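Local coordinates for protein BauA (Acinetobacter baumannii, PDB 6HCP) that probably takes up ferric preacinetobactin, an iron-loaded siderophore, across the outer membrane as a TonB-dependent transporter, at residues Y104-G108 against Y109-T113; D492-P495 against A496-N500; S543-V546 against N547-P550. One frame throughout, in Å; residues are numbered along the deposited sequence.

Contact 1. Residues Y104-G108 against Y109-T113; sequences YYIRG and YASST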
loop_
_atom_site.group_PDB
_atom_site.type_symbol
_atom_site.label_atom_id
_atom_site.label_comp_id
_atom_site.label_asym_id
_atom_site.label_seq_id
_atom_site.Cartn_x
_atom_site.Cartn_y
_atom_site.Cartn_z
ATOM N N TYR A 104 -22.813 -17.299 2.229
ATOM C CA TYR A 104 -21.885 -18.300 1.726
ATOM C C TYR A 104 -22.638 -19.507 1.137
ATOM O O TYR A 104 -23.796 -19.753 1.423
ATOM C CB TYR A 104 -20.913 -18.764 2.817
ATOM C CG TYR A 104 -21.554 -19.175 4.115
ATOM C CD1 TYR A 104 -21.967 -20.478 4.341
ATOM C CD2 TYR A 104 -21.699 -18.274 5.155
ATOM C CE1 TYR A 104 -22.635 -20.835 5.501
ATOM C CE2 TYR A 104 -22.321 -18.633 6.341
ATOM C CZ TYR A 104 -22.797 -19.914 6.518
ATOM O OH TYR A 104 -23.439 -20.250 7.690
ATOM N N TYR A 105 -21.961 -20.155 0.194
ATOM C CA TYR A 105 -22.364 -21.376 -0.448
ATOM C C TYR A 105 -21.419 -22.494 0.002
ATOM O O TYR A 105 -20.215 -22.263 0.174
ATOM C CB TYR A 105 -22.283 -21.237 -1.968
ATOM C CG TYR A 105 -23.201 -20.211 -2.573
ATOM C CD1 TYR A 105 -22.888 -18.863 -2.534
ATOM C CD2 TYR A 105 -24.275 -20.602 -3.353
ATOM C CE1 TYR A 105 -23.704 -17.914 -3.124
ATOM C CE2 TYR A 105 -25.150 -19.667 -3.883
ATOM C CZ TYR A 105 -24.833 -18.325 -3.823
ATOM O OH TYR A 105 -25.663 -17.422 -4.402
ATOM N N ILE A 106 -21.958 -23.709 0.120
ATOM C CA ILE A 106 -21.179 -24.914 0.362
ATOM C C ILE A 106 -21.528 -25.919 -0.747
ATOM O O ILE A 106 -22.708 -26.141 -1.028
ATOM C CB ILE A 106 -21.461 -25.476 1.776
ATOM C CG1 ILE A 106 -21.244 -24.414 2.865
ATOM C CG2 ILE A 106 -20.618 -26.710 2.021
ATOM C CD1 ILE A 106 -21.602 -24.851 4.262
ATOM N N ARG A 107 -20.497 -26.462 -1.411
ATOM C CA ARG A 107 -20.662 -27.360 -2.548
ATOM C C ARG A 107 -21.612 -26.739 -3.581
ATOM O O ARG A 107 -22.361 -27.448 -4.273
ATOM C CB ARG A 107 -21.159 -28.731 -2.085
ATOM C CG ARG A 107 -20.066 -29.539 -1.408
ATOM C CD ARG A 107 -20.398 -31.009 -1.230
ATOM N NE ARG A 107 -19.235 -31.723 -0.745
ATOM C CZ ARG A 107 -19.221 -32.992 -0.357
ATOM N NH1 ARG A 107 -20.360 -33.652 -0.174
ATOM N NH2 ARG A 107 -18.063 -33.538 -0.028
ATOM N N GLY A 108 -21.539 -25.410 -3.710
ATOM C CA GLY A 108 -22.210 -24.681 -4.761
ATOM C C GLY A 108 -23.687 -24.444 -4.514
ATOM O O GLY A 108 -24.384 -23.964 -5.417
ATOM N N TYR A 109 -24.170 -24.734 -3.303
ATOM C CA TYR A 109 -25.534 -24.437 -2.908
ATOM C C TYR A 109 -25.542 -23.504 -1.694
ATOM O O TYR A 109 -24.708 -23.633 -0.805
ATOM C CB TYR A 109 -26.285 -25.712 -2.520
ATOM C CG TYR A 109 -26.669 -26.580 -3.689
ATOM C CD1 TYR A 109 -27.574 -26.149 -4.636
ATOM C CD2 TYR A 109 -26.083 -27.822 -3.856
ATOM C CE1 TYR A 109 -27.932 -26.953 -5.700
ATOM C CE2 TYR A 109 -26.397 -28.619 -4.941
ATOM C CZ TYR A 109 -27.356 -28.199 -5.840
ATOM O OH TYR A 109 -27.737 -29.018 -6.863
ATOM N N ALA A 110 -26.559 -22.650 -1.623
ATOM C CA ALA A 110 -26.712 -21.739 -0.495
ATOM C C ALA A 110 -26.727 -22.546 0.806
ATOM O O ALA A 110 -27.289 -23.639 0.881
ATOM C CB ALA A 110 -27.969 -20.915 -0.651
ATOM N N SER A 111 -26.046 -22.012 1.822
ATOM C CA SER A 111 -26.127 -22.494 3.170
ATOM C C SER A 111 -26.529 -21.329 4.075
ATOM O O SER A 111 -25.743 -20.405 4.298
ATOM C CB SER A 111 -24.828 -23.120 3.627
ATOM O OG SER A 111 -24.939 -23.574 4.980
ATOM N N SER A 112 -27.789 -21.335 4.515
ATOM C CA SER A 112 -28.382 -20.167 5.178
ATOM C C SER A 112 -27.773 -19.979 6.567
ATOM O O SER A 112 -27.618 -20.958 7.341
ATOM C CB SER A 112 -29.897 -20.311 5.262
ATOM O OG SER A 112 -30.473 -19.266 6.041
ATOM N N THR A 113 -27.570 -18.716 6.944
ATOM C CA THR A 113 -27.194 -18.371 8.297
ATOM C C THR A 113 -28.235 -18.890 9.287
ATOM O O THR A 113 -27.913 -19.185 10.431
ATOM C CB THR A 113 -26.985 -16.858 8.430
ATOM O OG1 THR A 113 -28.175 -16.169 8.021
ATOM C CG2 THR A 113 -25.799 -16.414 7.605
HETATM O O HOH W 1 -25.210 -22.326 7.356
HETATM O O HOH W 2 -24.990 -17.840 4.138
#

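Contact 2. Residues D492-P495 against A496-N500; sequences DQAP and ATASN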
loop_
_atom_site.group_PDB
_atom_site.type_symbol
_atom_site.label_atom_id
_atom_site.label_comp_id
_atom_site.label_asym_id
_atom_site.label_seq_id
_atom_site.Cartn_x
_atom_site.Cartn_y
_atom_site.Cartn_z
ATOM N N ASP A 492 -43.137 -25.731 -1.873
ATOM C CA ASP A 492 -43.810 -24.507 -2.298
ATOM C C ASP A 492 -45.318 -24.776 -2.443
ATOM O O ASP A 492 -45.762 -25.943 -2.594
ATOM C CB ASP A 492 -43.251 -24.040 -3.638
ATOM C CG ASP A 492 -41.815 -23.539 -3.570
ATOM O OD1 ASP A 492 -41.426 -23.049 -2.508
ATOM O OD2 ASP A 492 -41.180 -23.484 -4.635
ATOM N N GLN A 493 -46.085 -23.682 -2.530
ATOM C CA GLN A 493 -47.546 -23.749 -2.713
ATOM C C GLN A 493 -47.919 -23.149 -4.072
ATOM O O GLN A 493 -47.436 -22.083 -4.443
ATOM C CB GLN A 493 -48.278 -23.021 -1.590
ATOM C CG GLN A 493 -49.799 -23.051 -1.749
ATOM C CD GLN A 493 -50.502 -22.642 -0.481
ATOM O OE1 GLN A 493 -50.092 -21.700 0.186
ATOM N NE2 GLN A 493 -51.543 -23.370 -0.105
ATOM N N ALA A 494 -48.725 -23.893 -4.835
ATOM C CA ALA A 494 -49.180 -23.469 -6.144
ATOM C C ALA A 494 -50.058 -22.228 -5.979
ATOM O O ALA A 494 -50.896 -22.168 -5.079
ATOM C CB ALA A 494 -49.907 -24.594 -6.825
ATOM N N PRO A 495 -49.859 -21.183 -6.805
ATOM C CA PRO A 495 -50.703 -19.985 -6.729
ATOM C C PRO A 495 -52.152 -20.227 -7.200
ATOM O O PRO A 495 -52.428 -21.227 -7.880
ATOM C CB PRO A 495 -49.949 -19.000 -7.641
ATOM C CG PRO A 495 -49.297 -19.888 -8.681
ATOM C CD PRO A 495 -48.899 -21.143 -7.922
ATOM N N ALA A 496 -53.024 -19.238 -6.965
ATOM C CA ALA A 496 -54.453 -19.287 -7.326
ATOM C C ALA A 496 -54.659 -19.347 -8.849
ATOM O O ALA A 496 -55.727 -19.771 -9.309
ATOM C CB ALA A 496 -55.168 -18.100 -6.721
ATOM N N THR A 497 -53.614 -19.013 -9.622
ATOM C CA THR A 497 -53.669 -18.970 -11.085
ATOM C C THR A 497 -53.383 -20.339 -11.721
ATOM O O THR A 497 -53.542 -20.503 -12.934
ATOM C CB THR A 497 -52.664 -17.951 -11.630
ATOM O OG1 THR A 497 -51.403 -18.301 -11.070
ATOM C CG2 THR A 497 -53.009 -16.522 -11.263
ATOM N N ALA A 498 -52.986 -21.330 -10.914
ATOM C CA ALA A 498 -52.563 -22.636 -11.449
ATOM C C ALA A 498 -53.779 -23.549 -11.678
ATOM O O ALA A 498 -54.836 -23.297 -11.143
ATOM C CB ALA A 498 -51.578 -23.264 -10.491
ATOM N N SER A 499 -53.586 -24.625 -12.444
ATOM C CA SER A 499 -54.592 -25.685 -12.594
ATOM C C SER A 499 -54.807 -26.406 -11.259
ATOM O O SER A 499 -55.830 -27.064 -11.060
ATOM C CB SER A 499 -54.186 -26.650 -13.660
ATOM O OG SER A 499 -53.037 -27.393 -13.278
ATOM N N ASN A 500 -53.774 -26.382 -10.405
ATOM C CA ASN A 500 -53.768 -27.095 -9.128
ATOM C C ASN A 500 -53.640 -26.068 -8.014
ATOM O O ASN A 500 -52.707 -26.133 -7.200
ATOM C CB ASN A 500 -52.644 -28.135 -9.055
ATOM C CG ASN A 500 -51.268 -27.583 -9.387
ATOM O OD1 ASN A 500 -51.128 -26.657 -10.192
ATOM N ND2 ASN A 500 -50.230 -28.244 -8.889
#

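Contact 3. Residues S543-V546 against N547-P550; sequences SKLV and NNLP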
loop_
_atom_site.group_PDB
_atom_site.type_symbol
_atom_site.label_atom_id
_atom_site.label_comp_id
_atom_site.label_asym_id
_atom_site.label_seq_id
_atom_site.Cartn_x
_atom_site.Cartn_y
_atom_site.Cartn_z
ATOM N N SER A 543 -46.674 -25.191 -20.502
ATOM C CA SER A 543 -46.760 -26.265 -21.484
ATOM C C SER A 543 -47.664 -27.406 -20.984
ATOM O O SER A 543 -48.022 -28.297 -21.748
ATOM C CB SER A 543 -45.389 -26.780 -21.836
ATOM O OG SER A 543 -44.905 -27.669 -20.840
ATOM N N LYS A 544 -47.953 -27.432 -19.679
ATOM C CA LYS A 544 -48.671 -28.555 -19.082
ATOM C C LYS A 544 -50.046 -28.072 -18.619
ATOM O O LYS A 544 -50.167 -27.436 -17.571
ATOM C CB LYS A 544 -47.879 -29.177 -17.928
ATOM C CG LYS A 544 -48.545 -30.409 -17.328
ATOM C CD LYS A 544 -47.635 -31.291 -16.508
ATOM C CE LYS A 544 -48.400 -32.410 -15.834
ATOM N NZ LYS A 544 -47.548 -33.141 -14.871
ATOM N N LEU A 545 -51.017 -28.187 -19.536
ATOM C CA LEU A 545 -52.346 -27.620 -19.361
ATOM C C LEU A 545 -53.241 -28.696 -18.742
ATOM O O LEU A 545 -53.314 -29.816 -19.253
ATOM C CB LEU A 545 -52.916 -27.183 -20.714
ATOM C CG LEU A 545 -52.177 -26.060 -21.440
ATOM C CD1 LEU A 545 -52.944 -25.686 -22.697
ATOM C CD2 LEU A 545 -51.990 -24.842 -20.548
ATOM N N VAL A 546 -53.930 -28.290 -17.677
ATOM C CA VAL A 546 -54.968 -29.033 -17.039
ATOM C C VAL A 546 -56.138 -28.069 -16.835
ATOM O O VAL A 546 -55.931 -26.940 -16.362
ATOM C CB VAL A 546 -54.470 -29.629 -15.708
ATOM C CG1 VAL A 546 -55.602 -30.273 -14.924
ATOM C CG2 VAL A 546 -53.331 -30.618 -15.953
ATOM N N ASN A 547 -57.306 -28.442 -17.383
ATOM C CA ASN A 547 -58.446 -27.530 -17.472
ATOM C C ASN A 547 -58.002 -26.227 -18.147
ATOM O O ASN A 547 -58.395 -25.174 -17.710
ATOM C CB ASN A 547 -59.013 -27.191 -16.093
ATOM C CG ASN A 547 -59.817 -28.330 -15.514
ATOM O OD1 ASN A 547 -60.551 -29.000 -16.239
ATOM N ND2 ASN A 547 -59.808 -28.452 -14.198
ATOM N N ASN A 548 -57.165 -26.356 -19.176
ATOM C CA ASN A 548 -56.728 -25.243 -20.012
ATOM C C ASN A 548 -55.959 -24.217 -19.175
ATOM O O ASN A 548 -55.865 -23.048 -19.585
ATOM C CB ASN A 548 -57.915 -24.545 -20.692
ATOM C CG ASN A 548 -57.510 -23.869 -21.984
ATOM O OD1 ASN A 548 -56.698 -24.401 -22.742
ATOM N ND2 ASN A 548 -57.972 -22.646 -22.174
ATOM N N LEU A 549 -55.390 -24.656 -18.038
ATOM C CA LEU A 549 -54.608 -23.764 -17.165
ATOM C C LEU A 549 -53.192 -24.314 -17.008
ATOM O O LEU A 549 -52.986 -25.531 -16.953
ATOM C CB LEU A 549 -55.286 -23.644 -15.804
ATOM C CG LEU A 549 -56.565 -22.814 -15.736
ATOM C CD1 LEU A 549 -57.288 -23.093 -14.430
ATOM C CD2 LEU A 549 -56.270 -21.331 -15.876
ATOM N N PRO A 550 -52.188 -23.427 -16.806
ATOM C CA PRO A 550 -50.826 -23.875 -16.501
ATOM C C PRO A 550 -50.803 -24.623 -15.153
ATOM O O PRO A 550 -51.573 -24.294 -14.261
ATOM C CB PRO A 550 -50.045 -22.545 -16.386
ATOM C CG PRO A 550 -51.089 -21.580 -15.815
ATOM C CD PRO A 550 -52.383 -21.997 -16.494
#

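Contact 1. Residues Y104-G108 against Y109-T113
Ile106 and Tyr109 face each other as an antiparallel hydrogen-bonded pair: Ile106 N donates to Tyr109 O at 2.9 Å, and Tyr109 N returns a bond to Ile106 O at 3.0 Å. The chain reverses here through a type I' turn whose corners, Arg107 and Gly108, both have positive phi. One step out, Tyr105 and Ala110 form a non-hydrogen-bonded pair with diverging side chains, and Ser111 N reaches Tyr104 O at 3.2 Å, nearly straight at 168°. The result is a β-hairpin with a two-residue loop, strands 105-106 and 109-110, in the plug domain that fills the barrel of TonB-dependent receptors. At its tip the Arg107 guanidinium makes salt bridges to Glu514 and Glu564 of the barrel, while Tyr109 OH bonds to Ile533 O.

On the Tyr104 and Ile106 side, van der Waals contacts fall on Ser111. A chi1 of 50° sets Tyr104 CG between the backbone N and the carbonyl carbon, and Ser111 O lies over one face of the ring so placed, 3.4 Å from Tyr104 CE1. Ile106 CD1 meets Ser111 OG at 3.6 Å. The Tyr105 ring also packs on the returning strand, its CD2 3.5 Å from Ala110 N.

Two waters bridge the segments. One joins Tyr104 OH, Ser111 OG and Ser112 O; Ser111 OG also bonds Gly159 O. The other accepts from Tyr104 N, donates to Ser111 O and sits over the centre of the Tyr104 ring, on the same face as that oxygen.

Contact 2. Residues D492-P495 against A496-N500
The backbone folds back between Pro495 and Ala498, where Ala498 N donates to Pro495 O at 3.1 Å with an N-H...O angle of 162°. Thr497 N lies just as near that oxygen, but its angle is too poor for a bond.

Side chains pack around this closure. Pro495 and Thr497 cross at about a right angle, with Thr497 OG1 3.6 Å from Pro495 CG; a chi1 of 54° places the hydroxyl between its own N and carbonyl carbon and turns it to the pyrrolidine ring. Ala498 CB comes within 4.3 Å of Pro495 CD and 4.2 Å of Ala494 CB. Ala494 CB in turn rests against Asn500 O at 3.2 Å, and Asn500 OD1 approaches Ala494 CB more distantly, at 4.1 Å. The Asn500 amide is held from outside, its ND2 by Glu503 and its OD1 by Phe552 N, which fixes its rotation.

Ala496 and Thr497, both with helix-like backbone conformations, are the two corners, and together with the Ala498-Pro495 bond they identify a type I β turn, here in the long loop joining barrel strands 478-489 and 508-520.

Contact 3. Residues S543-V546 against N547-P550
A β-hairpin with a two-residue type I' turn joins the short strand 545-546 to barrel strand 549-569, with Asn547 and Asn548 at its corners. Val546 and Leu549 form the antiparallel hydrogen-bonded pair that closes it. Val546 N donates to Leu549 O at 3.0 Å. In the opposite direction Leu549 N reaches Val546 O at 2.9 Å, with a more bent N-H...O angle of 148°. Leu549 O has a further neighbour in Leu545 CA, a CA-H...O contact of 3.3 Å.

The side chains add looser contacts. Leu545 and Asn548 lie side by side and point the same way, with Leu545 CD1 touching Asn548 OD1 at 4.0 Å. The other methyl of the leucine, CD2, approaches Leu549 C at 3.8 Å, over the backbone of the returning strand. Leu549 CB lies 3.4 Å from Val546 O. On the side carrying Val546 and Leu549, both residues also touch Ser499.

Most of the hairpin lies on the surface. Beyond the turn a side chain joins the pairing, since Thr551 OG1 on the returning strand bonds Lys544 O. Within the turn itself the hydrogen bonds are between main-chain groups, and the geometry is consistent with closure resting mainly on the two Val546-Leu549 bonds and the left-handed backbone of both asparagines.

Along the chain the three contacts come in series, contact 1 in the plug and contacts 2 and 3 in the barrel range. Contacts 2 and 3 are neighbours, their centres 12 Å apart: Ser499 N lies 2.7 Å from Pro550 O, a probable hydrogen bond. Thus the loop after strand 478-489 is tied to the hairpin leading into strand 549-569. Contact 1 stands apart near the chain centre, about 28 Å from contact 2 and 35 Å from contact 3 between centres. Strand 549-569 nevertheless relates them: it begins in contact 3 and farther along supplies Glu564 to Arg107, linking the surface hairpin to the plug inside the barrel, consistent with a plugged TonB-dependent receptor.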